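Local structure of glutathione S-transferase 2 (Heligmosomoides polygyrus, 1TW9) at residues Thr7-Arg12 against Gly49-Leu54. The protein probably catalyses the conjugation of glutathione to electrophilic substrates, releasing a halide anion, as a dimeric glutathione transferase of the sigma family. Numbering follows the deposited sequence.
Sequences TYFNGR and GQVPVL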
ATOM      1  N   THR A   7       6.249  12.414  12.730  1.00 30.74           N
ATOM      2  CA  THR A   7       7.496  12.009  13.406  1.00 31.84           C
ATOM      3  C   THR A   7       8.239  11.045  12.431  1.00 32.17           C
ATOM      4  O   THR A   7       7.670  10.049  11.925  1.00 30.68           O
ATOM      5  CB  THR A   7       7.171  11.328  14.741  1.00 31.92           C
ATOM      6  OG1 THR A   7       6.563  12.294  15.646  1.00 33.84           O
ATOM      7  CG2 THR A   7       8.464  10.913  15.393  1.00 34.02           C
ATOM      8  N   TYR A   8       9.514  11.357  12.208  1.00 31.69           N
ATOM      9  CA  TYR A   8      10.358  10.588  11.314  1.00 32.28           C
ATOM     10  C   TYR A   8      11.808  10.889  11.702  1.00 32.32           C
ATOM     11  O   TYR A   8      12.059  11.588  12.644  1.00 32.99           O
ATOM     12  CB  TYR A   8      10.036  10.882   9.845  1.00 32.28           C
ATOM     13  CG  TYR A   8      10.756   9.971   8.885  1.00 31.80           C
ATOM     14  CD1 TYR A   8      10.587   8.600   8.945  1.00 32.86           C
ATOM     15  CD2 TYR A   8      11.626  10.473   7.940  1.00 33.75           C
ATOM     16  CE1 TYR A   8      11.263   7.777   8.086  1.00 30.85           C
ATOM     17  CE2 TYR A   8      12.310   9.674   7.113  1.00 33.92           C
ATOM     18  CZ  TYR A   8      12.107   8.284   7.177  1.00 33.69           C
ATOM     19  OH  TYR A   8      12.790   7.429   6.324  1.00 33.12           O
ATOM     20  N   PHE A   9      12.761  10.323  10.980  1.00 31.99           N
ATOM     21  CA  PHE A   9      14.138  10.674  11.112  1.00 33.19           C
ATOM     22  C   PHE A   9      14.457  11.975  10.398  1.00 31.12           C
ATOM     23  O   PHE A   9      13.592  12.546   9.684  1.00 30.78           O
ATOM     24  CB  PHE A   9      14.978   9.537  10.568  1.00 33.70           C
ATOM     25  CG  PHE A   9      14.848   8.292  11.380  1.00 35.01           C
ATOM     26  CD1 PHE A   9      15.254   8.289  12.706  1.00 36.42           C
ATOM     27  CD2 PHE A   9      14.337   7.138  10.843  1.00 37.68           C
ATOM     28  CE1 PHE A   9      15.131   7.164  13.485  1.00 38.80           C
ATOM     29  CE2 PHE A   9      14.250   5.993  11.640  1.00 36.27           C
ATOM     30  CZ  PHE A   9      14.634   6.035  12.943  1.00 37.20           C
ATOM     31  N   ASN A  10      15.665  12.488  10.648  1.00 30.09           N
ATOM     32  CA  ASN A  10      16.108  13.702   9.954  1.00 29.42           C
ATOM     33  C   ASN A  10      16.589  13.355   8.575  1.00 29.69           C
ATOM     34  O   ASN A  10      17.770  13.311   8.287  1.00 30.04           O
ATOM     35  CB  ASN A  10      17.203  14.499  10.698  1.00 29.77           C
ATOM     36  CG  ASN A  10      17.498  15.815  10.037  1.00 28.13           C
ATOM     37  OD1 ASN A  10      16.693  16.307   9.277  1.00 30.44           O
ATOM     38  ND2 ASN A  10      18.665  16.382  10.335  1.00 27.15           N
ATOM     39  N   GLY A  11      15.617  13.129   7.726  1.00 31.14           N
ATOM     40  CA  GLY A  11      15.830  12.919   6.341  1.00 30.48           C
ATOM     41  C   GLY A  11      14.546  12.909   5.566  1.00 30.74           C
ATOM     42  O   GLY A  11      13.481  12.951   6.120  1.00 30.48           O
ATOM     43  N   ARG A  12      14.702  12.831   4.252  1.00 31.55           N
ATOM     44  CA  ARG A  12      13.565  12.791   3.329  1.00 31.11           C
ATOM     45  C   ARG A  12      12.945  11.408   3.503  1.00 32.68           C
ATOM     46  O   ARG A  12      11.928  11.268   4.158  1.00 33.20           O
ATOM     47  CB  ARG A  12      13.987  13.054   1.856  1.00 31.88           C
ATOM     48  CG  ARG A  12      14.595  14.431   1.654  1.00 31.24           C
ATOM     49  CD  ARG A  12      14.982  14.697   0.226  1.00 32.99           C
ATOM     50  NE  ARG A  12      15.935  13.687  -0.272  1.00 40.41           N
ATOM     51  CZ  ARG A  12      17.217  13.698   0.017  1.00 37.57           C
ATOM     52  NH1 ARG A  12      17.703  14.704   0.705  1.00 38.11           N
ATOM     53  NH2 ARG A  12      18.047  12.780  -0.456  1.00 39.67           N
ATOM     54  N   GLY A  49       6.345  -0.077  15.835  1.00 30.62           N
ATOM     55  CA  GLY A  49       7.764   0.091  16.249  1.00 29.55           C
ATOM     56  C   GLY A  49       8.636   0.878  15.272  1.00 30.47           C
ATOM     57  O   GLY A  49       9.876   0.770  15.282  1.00 28.89           O
ATOM     58  N   GLN A  50       8.008   1.640  14.381  1.00 30.06           N
ATOM     59  CA  GLN A  50       8.734   2.345  13.331  1.00 30.52           C
ATOM     60  C   GLN A  50       8.173   3.722  13.088  1.00 29.62           C
ATOM     61  O   GLN A  50       7.066   4.054  13.548  1.00 28.92           O
ATOM     62  CB  GLN A  50       8.653   1.629  12.025  1.00 31.50           C
ATOM     63  CG  GLN A  50       9.108   0.229  12.037  1.00 34.01           C
ATOM     64  CD  GLN A  50       8.510  -0.446  10.845  1.00 38.11           C
ATOM     65  OE1 GLN A  50       7.300  -0.704  10.808  1.00 44.45           O
ATOM     66  NE2 GLN A  50       9.298  -0.649   9.852  1.00 33.16           N
ATOM     67  N   VAL A  51       8.929   4.469  12.304  1.00 30.72           N
ATOM     68  CA  VAL A  51       8.526   5.790  11.848  1.00 31.97           C
ATOM     69  C   VAL A  51       8.566   5.733  10.308  1.00 31.59           C
ATOM     70  O   VAL A  51       9.213   4.845   9.725  1.00 31.56           O
ATOM     71  CB  VAL A  51       9.491   6.698  12.653  1.00 33.92           C
ATOM     72  CG1 VAL A  51      10.813   7.025  11.988  1.00 37.19           C
ATOM     73  CG2 VAL A  51       8.876   7.567  13.729  1.00 36.41           C
ATOM     74  N   PRO A  52       7.756   6.529   9.624  1.00 31.91           N
ATOM     75  CA  PRO A  52       7.075   7.688  10.140  1.00 30.86           C
ATOM     76  C   PRO A  52       5.769   7.338  10.815  1.00 30.92           C
ATOM     77  O   PRO A  52       5.195   6.279  10.557  1.00 31.20           O
ATOM     78  CB  PRO A  52       6.706   8.427   8.858  1.00 30.89           C
ATOM     79  CG  PRO A  52       6.549   7.360   7.878  1.00 32.86           C
ATOM     80  CD  PRO A  52       7.713   6.503   8.157  1.00 32.67           C
ATOM     81  N   VAL A  53       5.348   8.215  11.705  1.00 31.59           N
ATOM     82  CA  VAL A  53       4.042   8.121  12.295  1.00 30.51           C
ATOM     83  C   VAL A  53       3.467   9.512  12.267  1.00 30.39           C
ATOM     84  O   VAL A  53       4.121  10.472  12.728  1.00 31.35           O
ATOM     85  CB  VAL A  53       4.134   7.625  13.761  1.00 31.40           C
ATOM     86  CG1 VAL A  53       2.795   7.703  14.499  1.00 29.05           C
ATOM     87  CG2 VAL A  53       4.624   6.207  13.798  1.00 30.02           C
ATOM     88  N   LEU A  54       2.191   9.598  11.867  1.00 30.64           N
ATOM     89  CA  LEU A  54       1.441  10.844  11.903  1.00 30.50           C
ATOM     90  C   LEU A  54       0.574  10.826  13.135  1.00 30.56           C
ATOM     91  O   LEU A  54      -0.000   9.798  13.419  1.00 31.44           O
ATOM     92  CB  LEU A  54       0.536  10.902  10.654  1.00 29.85           C
ATOM     93  CG  LEU A  54      -0.394  12.118  10.535  1.00 31.87           C
ATOM     94  CD1 LEU A  54       0.421  13.376  10.267  1.00 30.71           C
ATOM     95  CD2 LEU A  54      -1.424  11.804   9.508  1.00 33.17           C
TER
HETATM   96  O   HOH W   1       3.923  11.520  15.381  1.00 25.99           O
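Two backbone hydrogen bonds join Thr-7 to Val-53 as an antiparallel hydrogen-bonded pair: Thr-7 N donates to Val-53 O over 2.9 Å, and Val-53 N returns a bond to Thr-7 O, 3.0 Å long. Thr-7 O also receives a CA-H...O contact from Pro-52 CA, at 3.0 Å. On the Thr-7 side chain, OG1 lies anti to the carbonyl carbon (chi1 -66°), beside the backbone N, and there it shares a water with Val-53 O, which thus accepts from both strand and water.

Apolar contacts centre on Val-51, whose two methyls divide the work. CG2 meets CG2 of Thr-7 at 3.8 Å, whereas CG1 touches two aromatic rings in roughly perpendicular directions. It makes a CH-pi contact over one face of Phe-9, 3.9 Å from the ring centroid and offset toward the rim, and approaches Tyr-8 obliquely, 3.4 Å from CD1. The Pro-52 ring lies alongside Tyr-8, its CD 3.6 Å from Tyr-8 CD1. Tyr-8 OH is hydrogen-bonded to Ala-14 N. Replacing Tyr-8 by an alanine would probably leave Pro-52 CD without the ring beside it, Val-51 CG1 with Phe-9 as its one aromatic partner across the contact, and Ala-14 N without this acceptor.

The cis peptide bond before Pro-52, where the chain enters strand 53-56, is the cis-proline feature of the thioredoxin-like glutathione transferase domain. In relatives the residue before this proline binds the backbone of glutathione, so the loop probably borders that site here too. The two backbone bonds set Thr-7 opposite Val-53, while apolar side chains pack the cis-proline loop against Thr-7, Tyr-8 and Phe-9.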